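Local coordinates for prolyl 4-hydroxylase (PDB 6IUQ), which probably hydroxylates proline residues at the 4-position as an iron(II)- and 2-oxoglutarate-dependent dioxygenase built on a double-stranded beta-helix core, at residues E27-L32 with Q121-H126; Y37-D42 with M202-L207; L143-G148 with H221-V226. All coordinates share one frame; numbering follows the deposited sequence.

Contact 1 of 3, residues E27-L32 with Q121-H126; sequences EVCDQL and QALTTH
The His126 imidazole is the flat group here, and Cys29 of the other segment approaches it obliquely: SG sits 4.7 Å from the centroid of the His126 ring and 70° off the ring normal. Among the ring atoms, SG lies nearest to CD2. One face of the ring carries its own neighbour Thr125, whose CG2 lies 3.9 Å above the His126 ring plane and displaced toward the rim. The contact is a helix-helix crossing: segments 27-32 and 121-126 of helices 26-35 and 118-126 cross at -71°, their axes 9.9 Å apart. Helix 26-35 packs on strand 37-40 of the double-stranded beta-helix sheet through Val28 and Leu32, whereas Leu123 of helix 118-126 touches Leu132 in a loop. Cys29 is central to the crossing. Its CB meets His126 CB at 3.7 Å, which is where the backbones come nearest. With chi1 at -70°, SG stands anti to the carbonyl carbon and extends between the His126 ring and Leu123, meeting Leu123 CD2 at 3.7 Å. The same Leu123 methyl also touches Leu32 CD2, the two leucine side chains crossing at about a right angle. The interface is therefore narrow and apolar, burying 190 Å² in all. Behind it, within helix 118-126, Gln121 O accepts hydrogen bonds from both Thr125 N and Thr125 OG1, which come from opposite faces of its carbonyl plane, the hydroxyl bond from Thr125 OG1 to Gln121 O measuring 3.0 Å.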
loop_
_atom_site.group_PDB
_atom_site.type_symbol
_atom_site.label_atom_id
_atom_site.label_comp_id
_atom_site.label_asym_id
_atom_site.label_seq_id
_atom_site.Cartn_x
_atom_site.Cartn_y
_atom_site.Cartn_z
ATOM N N GLU A 27 8.129 12.127 -13.328
ATOM C CA GLU A 27 9.126 11.103 -13.032
ATOM C C GLU A 27 8.646 10.128 -11.960
ATOM O O GLU A 27 8.829 8.911 -12.075
ATOM C CB GLU A 27 10.435 11.758 -12.593
ATOM C CG GLU A 27 10.939 12.842 -13.568
ATOM C CD GLU A 27 10.494 14.256 -13.177
ATOM O OE1 GLU A 27 11.244 14.919 -12.418
ATOM O OE2 GLU A 27 9.414 14.706 -13.632
ATOM N N VAL A 28 8.044 10.683 -10.914
ATOM C CA VAL A 28 7.470 9.899 -9.838
ATOM C C VAL A 28 6.380 8.977 -10.407
ATOM O O VAL A 28 6.370 7.771 -10.152
ATOM C CB VAL A 28 6.921 10.830 -8.713
ATOM C CG1 VAL A 28 5.857 10.133 -7.852
ATOM C CG2 VAL A 28 8.072 11.339 -7.842
ATOM N N CYS A 29 5.501 9.530 -11.232
ATOM C CA CYS A 29 4.436 8.736 -11.831
ATOM C C CYS A 29 4.973 7.676 -12.782
ATOM O O CYS A 29 4.437 6.569 -12.823
ATOM C CB CYS A 29 3.433 9.636 -12.554
ATOM S SG CYS A 29 2.447 10.632 -11.396
ATOM N N ASP A 30 6.026 7.986 -13.533
ATOM C CA ASP A 30 6.611 6.989 -14.429
ATOM C C ASP A 30 7.205 5.832 -13.629
ATOM O O ASP A 30 7.150 4.681 -14.067
ATOM C CB ASP A 30 7.699 7.589 -15.324
ATOM C CG ASP A 30 7.143 8.548 -16.367
ATOM O OD1 ASP A 30 5.913 8.520 -16.640
ATOM O OD2 ASP A 30 7.956 9.336 -16.919
ATOM N N GLN A 31 7.779 6.133 -12.467
ATOM C CA GLN A 31 8.336 5.077 -11.627
ATOM C C GLN A 31 7.236 4.212 -11.025
ATOM O O GLN A 31 7.352 2.989 -10.979
ATOM C CB GLN A 31 9.203 5.645 -10.511
ATOM C CG GLN A 31 10.134 4.569 -9.948
ATOM C CD GLN A 31 10.880 4.977 -8.695
ATOM O OE1 GLN A 31 11.684 5.925 -8.713
ATOM N NE2 GLN A 31 10.635 4.245 -7.592
ATOM N N LEU A 32 6.171 4.858 -10.554
ATOM C CA LEU A 32 5.036 4.141 -9.999
ATOM C C LEU A 32 4.503 3.163 -11.034
ATOM O O LEU A 32 4.296 1.977 -10.759
ATOM C CB LEU A 32 3.945 5.124 -9.564
ATOM C CG LEU A 32 2.578 4.509 -9.272
ATOM C CD1 LEU A 32 2.677 3.544 -8.087
ATOM C CD2 LEU A 32 1.531 5.602 -9.005
ATOM N N GLN A 121 -5.141 14.922 -9.277
ATOM C CA GLN A 121 -4.832 15.691 -10.480
ATOM C C GLN A 121 -3.527 15.216 -11.123
ATOM O O GLN A 121 -3.488 14.964 -12.317
ATOM C CB GLN A 121 -4.735 17.194 -10.167
ATOM C CG GLN A 121 -6.060 17.926 -9.970
ATOM C CD GLN A 121 -5.872 19.408 -9.595
ATOM O OE1 GLN A 121 -5.095 20.134 -10.219
ATOM N NE2 GLN A 121 -6.583 19.849 -8.567
ATOM N N ALA A 122 -2.461 15.096 -10.331
ATOM C CA ALA A 122 -1.166 14.678 -10.865
ATOM C C ALA A 122 -1.274 13.319 -11.495
ATOM O O ALA A 122 -0.871 13.132 -12.643
ATOM C CB ALA A 122 -0.105 14.672 -9.789
ATOM N N LEU A 123 -1.853 12.372 -10.764
ATOM C CA LEU A 123 -1.976 11.011 -11.289
ATOM C C LEU A 123 -2.843 10.957 -12.547
ATOM O O LEU A 123 -2.477 10.293 -13.506
ATOM C CB LEU A 123 -2.525 10.064 -10.207
ATOM C CG LEU A 123 -1.507 9.813 -9.076
ATOM C CD1 LEU A 123 -2.150 9.205 -7.834
ATOM C CD2 LEU A 123 -0.317 8.956 -9.571
ATOM N N THR A 124 -3.977 11.655 -12.570
ATOM C CA THR A 124 -4.821 11.584 -13.761
ATOM C C THR A 124 -4.181 12.337 -14.931
ATOM O O THR A 124 -4.433 12.000 -16.074
ATOM C CB THR A 124 -6.259 12.113 -13.513
ATOM O OG1 THR A 124 -6.209 13.436 -12.981
ATOM C CG2 THR A 124 -7.012 11.200 -12.531
ATOM N N THR A 125 -3.327 13.321 -14.654
ATOM C CA THR A 125 -2.610 13.992 -15.729
ATOM C C THR A 125 -1.554 13.052 -16.321
ATOM O O THR A 125 -1.497 12.863 -17.531
ATOM C CB THR A 125 -1.919 15.296 -15.253
ATOM O OG1 THR A 125 -2.902 16.293 -14.960
ATOM C CG2 THR A 125 -0.978 15.832 -16.329
ATOM N N HIS A 126 -0.718 12.462 -15.466
ATOM C CA HIS A 126 0.401 11.662 -15.948
ATOM C C HIS A 126 0.040 10.212 -16.229
ATOM O O HIS A 126 0.704 9.564 -17.033
ATOM C CB HIS A 126 1.554 11.712 -14.952
ATOM C CG HIS A 126 2.019 13.099 -14.642
ATOM N ND1 HIS A 126 2.451 13.974 -15.616
ATOM C CD2 HIS A 126 2.103 13.770 -13.470
ATOM C CE1 HIS A 126 2.791 15.123 -15.056
ATOM N NE2 HIS A 126 2.594 15.024 -13.753
#

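Contact 2 of 3, residues Y37-D42 with M202-L207; sequences YVVIDD and MDRVVL
Ile40 and Val205 form one of two antiparallel hydrogen-bonded pairs in the compact, regularly paired part of this contact, with Ile40 N reaching Val205 O at 2.7 Å in the carbonyl plane. The other such pair, Val38 with Leu207, is linked by reciprocal backbone bonds as well. Between them lies the non-hydrogen-bonded pair Val39 and Val206. On the face bearing Val38, Ile40, Val205 and Leu207 the packing is close and apolar, with buried side chains: Val38 and Leu207 run side by side, Val38 CG1 lying 3.8 Å from Leu207 CB. Helix 26-35 covers this face through Val28, Gln31 and Leu32. Together the strands form one margin of the six-stranded antiparallel sheet of the double-stranded beta-helix, with 37-40 outermost and 204-209 bonded on its far flank to strand 166-173. Beyond Ile40 the regular pairing gives way to charged, more hydrated groups. Arg204 bends at chi3 (-81°), and its guanidinium grips Asp41 side-on with two nitrogens converging on a single oxygen. Arg204 NE lies 2.7 Å from Asp41 OD1, and Arg204 NH2 lies 3.0 Å from that same OD1, both on its syn side. The carboxylate and guanidinium planes are 41° apart; the reach of NH2 to OD2 is weak. Arg204 NH1 turns instead to Ala199 O, and Arg204 slants past Val39, whose CG1 is nearest to NE and CD. Farther along, Asp42 OD1 and Asp203 OD2 come within 4.3 Å, like charges bridged by a water that donates to both, while Asp203 OD2 also accepts from Gly45 N. A second water accepts from Asp42 N at 2.7 Å and donates to the carbonyl oxygen of selenomethionine Met202.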
loop_
_atom_site.group_PDB
_atom_site.type_symbol
_atom_site.label_atom_id
_atom_site.label_comp_id
_atom_site.label_asym_id
_atom_site.label_seq_id
_atom_site.Cartn_x
_atom_site.Cartn_y
_atom_site.Cartn_z
ATOM N N TYR A 37 5.835 0.895 -7.503
ATOM C CA TYR A 37 5.857 1.681 -6.287
ATOM C C TYR A 37 6.772 2.858 -6.478
ATOM O O TYR A 37 7.642 2.836 -7.342
ATOM C CB TYR A 37 6.370 0.862 -5.120
ATOM C CG TYR A 37 7.851 0.565 -5.258
ATOM C CD1 TYR A 37 8.284 -0.503 -6.024
ATOM C CD2 TYR A 37 8.807 1.360 -4.643
ATOM C CE1 TYR A 37 9.602 -0.781 -6.167
ATOM C CE2 TYR A 37 10.155 1.086 -4.789
ATOM C CZ TYR A 37 10.542 0.016 -5.554
ATOM O OH TYR A 37 11.876 -0.284 -5.706
ATOM N N VAL A 38 6.641 3.853 -5.611
ATOM C CA VAL A 38 7.606 4.928 -5.576
ATOM C C VAL A 38 7.605 5.575 -4.182
ATOM O O VAL A 38 6.565 5.646 -3.527
ATOM C CB VAL A 38 7.309 5.953 -6.697
ATOM C CG1 VAL A 38 5.911 6.567 -6.539
ATOM C CG2 VAL A 38 8.401 7.016 -6.772
ATOM N N VAL A 39 8.789 5.986 -3.717
ATOM C CA VAL A 39 8.971 6.584 -2.403
ATOM C C VAL A 39 9.303 8.078 -2.527
ATOM O O VAL A 39 10.141 8.461 -3.334
ATOM C CB VAL A 39 10.096 5.890 -1.632
ATOM C CG1 VAL A 39 10.335 6.600 -0.289
ATOM C CG2 VAL A 39 9.776 4.389 -1.438
ATOM N N ILE A 40 8.628 8.921 -1.748
ATOM C CA ILE A 40 8.870 10.359 -1.775
ATOM C C ILE A 40 9.182 10.890 -0.378
ATOM O O ILE A 40 8.310 10.902 0.495
ATOM C CB ILE A 40 7.665 11.135 -2.317
ATOM C CG1 ILE A 40 6.984 10.371 -3.450
ATOM C CG2 ILE A 40 8.088 12.541 -2.772
ATOM C CD1 ILE A 40 5.839 11.135 -4.061
ATOM N N ASP A 41 10.421 11.320 -0.168
ATOM C CA ASP A 41 10.836 11.845 1.120
ATOM C C ASP A 41 10.498 13.320 1.230
ATOM O O ASP A 41 10.482 14.032 0.224
ATOM C CB ASP A 41 12.332 11.628 1.333
ATOM C CG ASP A 41 12.667 10.177 1.663
ATOM O OD1 ASP A 41 12.041 9.609 2.585
ATOM O OD2 ASP A 41 13.545 9.606 0.992
ATOM N N ASP A 42 10.204 13.743 2.460
ATOM C CA ASP A 42 9.896 15.125 2.810
ATOM C C ASP A 42 8.837 15.735 1.887
ATOM O O ASP A 42 8.983 16.838 1.365
ATOM C CB ASP A 42 11.192 15.952 2.823
ATOM C CG ASP A 42 12.207 15.394 3.803
ATOM O OD1 ASP A 42 11.922 15.385 5.026
ATOM O OD2 ASP A 42 13.289 14.944 3.361
HETATM N N MSE A 202 9.086 9.965 9.118
HETATM C CA MSE A 202 8.283 11.168 9.165
HETATM C C MSE A 202 8.259 11.858 7.800
HETATM O O MSE A 202 9.310 12.091 7.199
HETATM C CB MSE A 202 8.843 12.120 10.238
HETATM C CG MSE A 202 8.163 13.490 10.366
HETATM SE SE MSE A 202 6.284 13.381 10.839
HETATM C CE MSE A 202 6.072 14.937 12.007
ATOM N N ASP A 203 7.055 12.150 7.316
ATOM C CA ASP A 203 6.852 12.926 6.098
ATOM C C ASP A 203 7.345 12.179 4.850
ATOM O O ASP A 203 7.641 12.780 3.814
ATOM C CB ASP A 203 7.528 14.295 6.218
ATOM C CG ASP A 203 6.995 15.284 5.214
ATOM O OD1 ASP A 203 5.850 15.067 4.749
ATOM O OD2 ASP A 203 7.712 16.261 4.872
ATOM N N ARG A 204 7.410 10.858 4.948
ATOM C CA ARG A 204 7.674 10.024 3.787
ATOM C C ARG A 204 6.372 9.503 3.190
ATOM O O ARG A 204 5.504 9.009 3.907
ATOM C CB ARG A 204 8.585 8.855 4.162
ATOM C CG ARG A 204 8.677 7.791 3.088
ATOM C CD ARG A 204 9.706 6.752 3.480
ATOM N NE ARG A 204 11.069 7.189 3.187
ATOM C CZ ARG A 204 12.162 6.511 3.524
ATOM N NH1 ARG A 204 12.069 5.360 4.202
ATOM N NH2 ARG A 204 13.353 6.985 3.183
ATOM N N VAL A 205 6.255 9.610 1.874
ATOM C CA VAL A 205 5.098 9.118 1.142
ATOM C C VAL A 205 5.483 7.901 0.289
ATOM O O VAL A 205 6.479 7.939 -0.443
ATOM C CB VAL A 205 4.484 10.232 0.225
ATOM C CG1 VAL A 205 3.537 9.642 -0.788
ATOM C CG2 VAL A 205 3.771 11.269 1.055
ATOM N N VAL A 206 4.715 6.817 0.400
ATOM C CA VAL A 206 4.866 5.683 -0.514
ATOM C C VAL A 206 3.600 5.564 -1.358
ATOM O O VAL A 206 2.493 5.610 -0.829
ATOM C CB VAL A 206 5.115 4.356 0.221
ATOM C CG1 VAL A 206 5.425 3.238 -0.792
ATOM C CG2 VAL A 206 6.252 4.485 1.215
ATOM N N LEU A 207 3.769 5.472 -2.672
ATOM C CA LEU A 207 2.672 5.186 -3.578
ATOM C C LEU A 207 2.970 3.839 -4.146
ATOM O O LEU A 207 4.129 3.578 -4.503
ATOM C CB LEU A 207 2.558 6.194 -4.718
ATOM C CG LEU A 207 2.516 7.683 -4.388
ATOM C CD1 LEU A 207 2.411 8.478 -5.658
ATOM C CD2 LEU A 207 1.365 8.007 -3.452
HETATM O O HOH W 1 10.006 16.953 6.044
HETATM O O HOH W 2 10.681 12.215 4.668
#

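Contact 3 of 3, residues L143-G148 with H221-V226; sequences LQRNAG and HAERYV
Arg145 crosses one face of the ring of Tyr225, the residue it pairs with in the non-hydrogen-bonded pair of two antiparallel strands. Arg145 CB already lies on that side of the ring plane, out at the rim, 3.8 Å from Tyr225 CE1. CG moves inward over the face: it stands 3.8 Å from the centroid of the Tyr225 ring and 22° off the normal, a CH-pi contact. CD continues to the phenol end, 3.1 Å from Tyr225 OH. There the chain bends (chi3 75°), turning the guanidinium toward Glu223, whose carboxylate plane is almost perpendicular to it. Arg145 NH1 gives a salt-bridging hydrogen bond of 2.8 Å to Glu223 OE2, which accepts through its anti lone pair, while Glu223 OE1 is engaged by Arg57. On the face of the sheet bearing Gln144, Asn146, Arg224 and Val226, Gln144 lies alongside Val226, its CB 3.6 Å from Val226 CG1, and its amide NE2 is held by Glu95. Backbone bonds pair Gln144 with Val226 and Asn146 with Arg224, Asn146 N reaching Arg224 O at 2.8 Å. After Asn146 the strand closes in an Asx turn, Asn146 OD1 accepting from Gly148 N at 3.2 Å. Gly148 has a positive phi, and its CA lies 3.4 Å from Ala222 O. These are interior strands of the double-stranded beta-helix sheet: 224-232 lies between 139-146 and 166-173, while 139-146 has 94-97 on its other flank. Helix 46-61 covers the Arg145 and Tyr225 face through Met56, Arg57 and Asn60.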
loop_
_atom_site.group_PDB
_atom_site.type_symbol
_atom_site.label_atom_id
_atom_site.label_comp_id
_atom_site.label_asym_id
_atom_site.label_seq_id
_atom_site.Cartn_x
_atom_site.Cartn_y
_atom_site.Cartn_z
ATOM N N LEU A 143 -6.900 6.610 9.018
ATOM C CA LEU A 143 -5.855 6.840 10.002
ATOM C C LEU A 143 -5.614 5.565 10.796
ATOM O O LEU A 143 -6.556 4.862 11.145
ATOM C CB LEU A 143 -6.227 7.981 10.942
ATOM C CG LEU A 143 -6.656 9.293 10.295
ATOM C CD1 LEU A 143 -6.969 10.320 11.367
ATOM C CD2 LEU A 143 -5.569 9.800 9.354
ATOM N N GLN A 144 -4.349 5.264 11.075
ATOM C CA GLN A 144 -4.013 4.051 11.798
ATOM C C GLN A 144 -2.957 4.288 12.862
ATOM O O GLN A 144 -1.909 4.873 12.592
ATOM C CB GLN A 144 -3.527 2.969 10.841
ATOM C CG GLN A 144 -3.043 1.718 11.555
ATOM C CD GLN A 144 -2.658 0.602 10.611
ATOM O OE1 GLN A 144 -1.481 0.429 10.286
ATOM N NE2 GLN A 144 -3.649 -0.171 10.170
ATOM N N ARG A 145 -3.247 3.835 14.080
ATOM C CA ARG A 145 -2.255 3.811 15.143
ATOM C C ARG A 145 -1.934 2.360 15.479
ATOM O O ARG A 145 -2.829 1.546 15.710
ATOM C CB ARG A 145 -2.754 4.557 16.385
ATOM C CG ARG A 145 -1.653 4.900 17.392
ATOM C CD ARG A 145 -2.210 5.579 18.651
ATOM N NE ARG A 145 -2.869 4.617 19.522
ATOM C CZ ARG A 145 -2.274 4.015 20.548
ATOM N NH1 ARG A 145 -1.010 4.304 20.851
ATOM N NH2 ARG A 145 -2.952 3.141 21.279
ATOM N N ASN A 146 -0.649 2.038 15.467
ATOM C CA ASN A 146 -0.174 0.735 15.893
ATOM C C ASN A 146 0.590 0.912 17.197
ATOM O O ASN A 146 1.625 1.585 17.228
ATOM C CB ASN A 146 0.709 0.099 14.811
ATOM C CG ASN A 146 1.275 -1.251 15.223
ATOM O OD1 ASN A 146 0.965 -1.766 16.299
ATOM N ND2 ASN A 146 2.108 -1.836 14.358
ATOM N N ALA A 147 0.068 0.308 18.264
ATOM C CA ALA A 147 0.626 0.448 19.606
ATOM C C ALA A 147 2.107 0.107 19.695
ATOM O O ALA A 147 2.839 0.713 20.487
ATOM C CB ALA A 147 -0.161 -0.422 20.581
ATOM N N GLY A 148 2.543 -0.851 18.876
ATOM C CA GLY A 148 3.910 -1.349 18.916
ATOM C C GLY A 148 3.945 -2.661 19.657
ATOM O O GLY A 148 4.816 -2.908 20.460
ATOM N N HIS A 221 8.115 -2.047 17.153
ATOM C CA HIS A 221 8.467 -2.102 18.564
ATOM C C HIS A 221 8.258 -0.747 19.215
ATOM O O HIS A 221 8.634 -0.536 20.364
ATOM C CB HIS A 221 9.910 -2.563 18.719
ATOM C CG HIS A 221 10.210 -3.817 17.965
ATOM N ND1 HIS A 221 11.213 -3.901 17.024
ATOM C CD2 HIS A 221 9.610 -5.032 17.988
ATOM C CE1 HIS A 221 11.228 -5.120 16.511
ATOM N NE2 HIS A 221 10.264 -5.824 17.077
ATOM N N ALA A 222 7.648 0.163 18.464
ATOM C CA ALA A 222 7.348 1.509 18.937
ATOM C C ALA A 222 5.990 1.933 18.396
ATOM O O ALA A 222 5.469 1.297 17.477
ATOM C CB ALA A 222 8.432 2.491 18.500
ATOM N N GLU A 223 5.415 2.984 18.976
ATOM C CA GLU A 223 4.169 3.561 18.474
ATOM C C GLU A 223 4.376 4.011 17.023
ATOM O O GLU A 223 5.405 4.599 16.692
ATOM C CB GLU A 223 3.716 4.735 19.347
ATOM C CG GLU A 223 2.296 5.213 19.055
ATOM C CD GLU A 223 1.902 6.451 19.859
ATOM O OE1 GLU A 223 2.668 7.442 19.845
ATOM O OE2 GLU A 223 0.820 6.430 20.493
ATOM N N ARG A 224 3.402 3.709 16.169
ATOM C CA ARG A 224 3.508 3.942 14.730
ATOM C C ARG A 224 2.198 4.518 14.211
ATOM O O ARG A 224 1.142 3.891 14.330
ATOM C CB ARG A 224 3.855 2.634 13.989
ATOM C CG ARG A 224 4.056 2.713 12.452
ATOM C CD ARG A 224 3.952 1.292 11.860
ATOM N NE ARG A 224 4.435 1.097 10.489
ATOM C CZ ARG A 224 3.635 0.838 9.453
ATOM N NH1 ARG A 224 2.319 0.768 9.636
ATOM N NH2 ARG A 224 4.141 0.649 8.231
ATOM N N TYR A 225 2.270 5.723 13.656
ATOM C CA TYR A 225 1.125 6.341 12.994
ATOM C C TYR A 225 1.320 6.314 11.491
ATOM O O TYR A 225 2.434 6.530 10.995
ATOM C CB TYR A 225 0.935 7.783 13.443
ATOM C CG TYR A 225 0.226 7.983 14.760
ATOM C CD1 TYR A 225 -1.164 8.026 14.823
ATOM C CD2 TYR A 225 0.940 8.170 15.935
ATOM C CE1 TYR A 225 -1.817 8.230 16.019
ATOM C CE2 TYR A 225 0.294 8.378 17.140
ATOM C CZ TYR A 225 -1.082 8.410 17.176
ATOM O OH TYR A 225 -1.740 8.621 18.373
ATOM N N VAL A 226 0.236 6.046 10.769
ATOM C CA VAL A 226 0.262 6.122 9.322
ATOM C C VAL A 226 -1.070 6.647 8.792
ATOM O O VAL A 226 -2.133 6.338 9.318
ATOM C CB VAL A 226 0.599 4.751 8.687
ATOM C CG1 VAL A 226 -0.369 3.669 9.163
ATOM C CG2 VAL A 226 0.592 4.868 7.176
#

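How the contacts relate
Contacts 1 and 2 are neighbours, centres about 14 Å apart and in direct touch, with helix 26-35 leading into strand 37-40 and packing on it. Contacts 2 and 3, centres about 17 Å apart, lie in one six-stranded antiparallel sheet: strand 166-173 separates strand 204-209 of contact 2 from strand 224-232 of contact 3. Contacts 1 and 3 have centres about 29 Å apart, on opposite sides of the chain's centre. Along the chain the segments run 27-32, 37-42, 121-126, 143-148, 202-207 and 221-226, so contact 2 crosses both others. N-terminal elements thus complete one margin of the probable catalytic core, whose iron(II) ion is held by His156, Asp158 and His215.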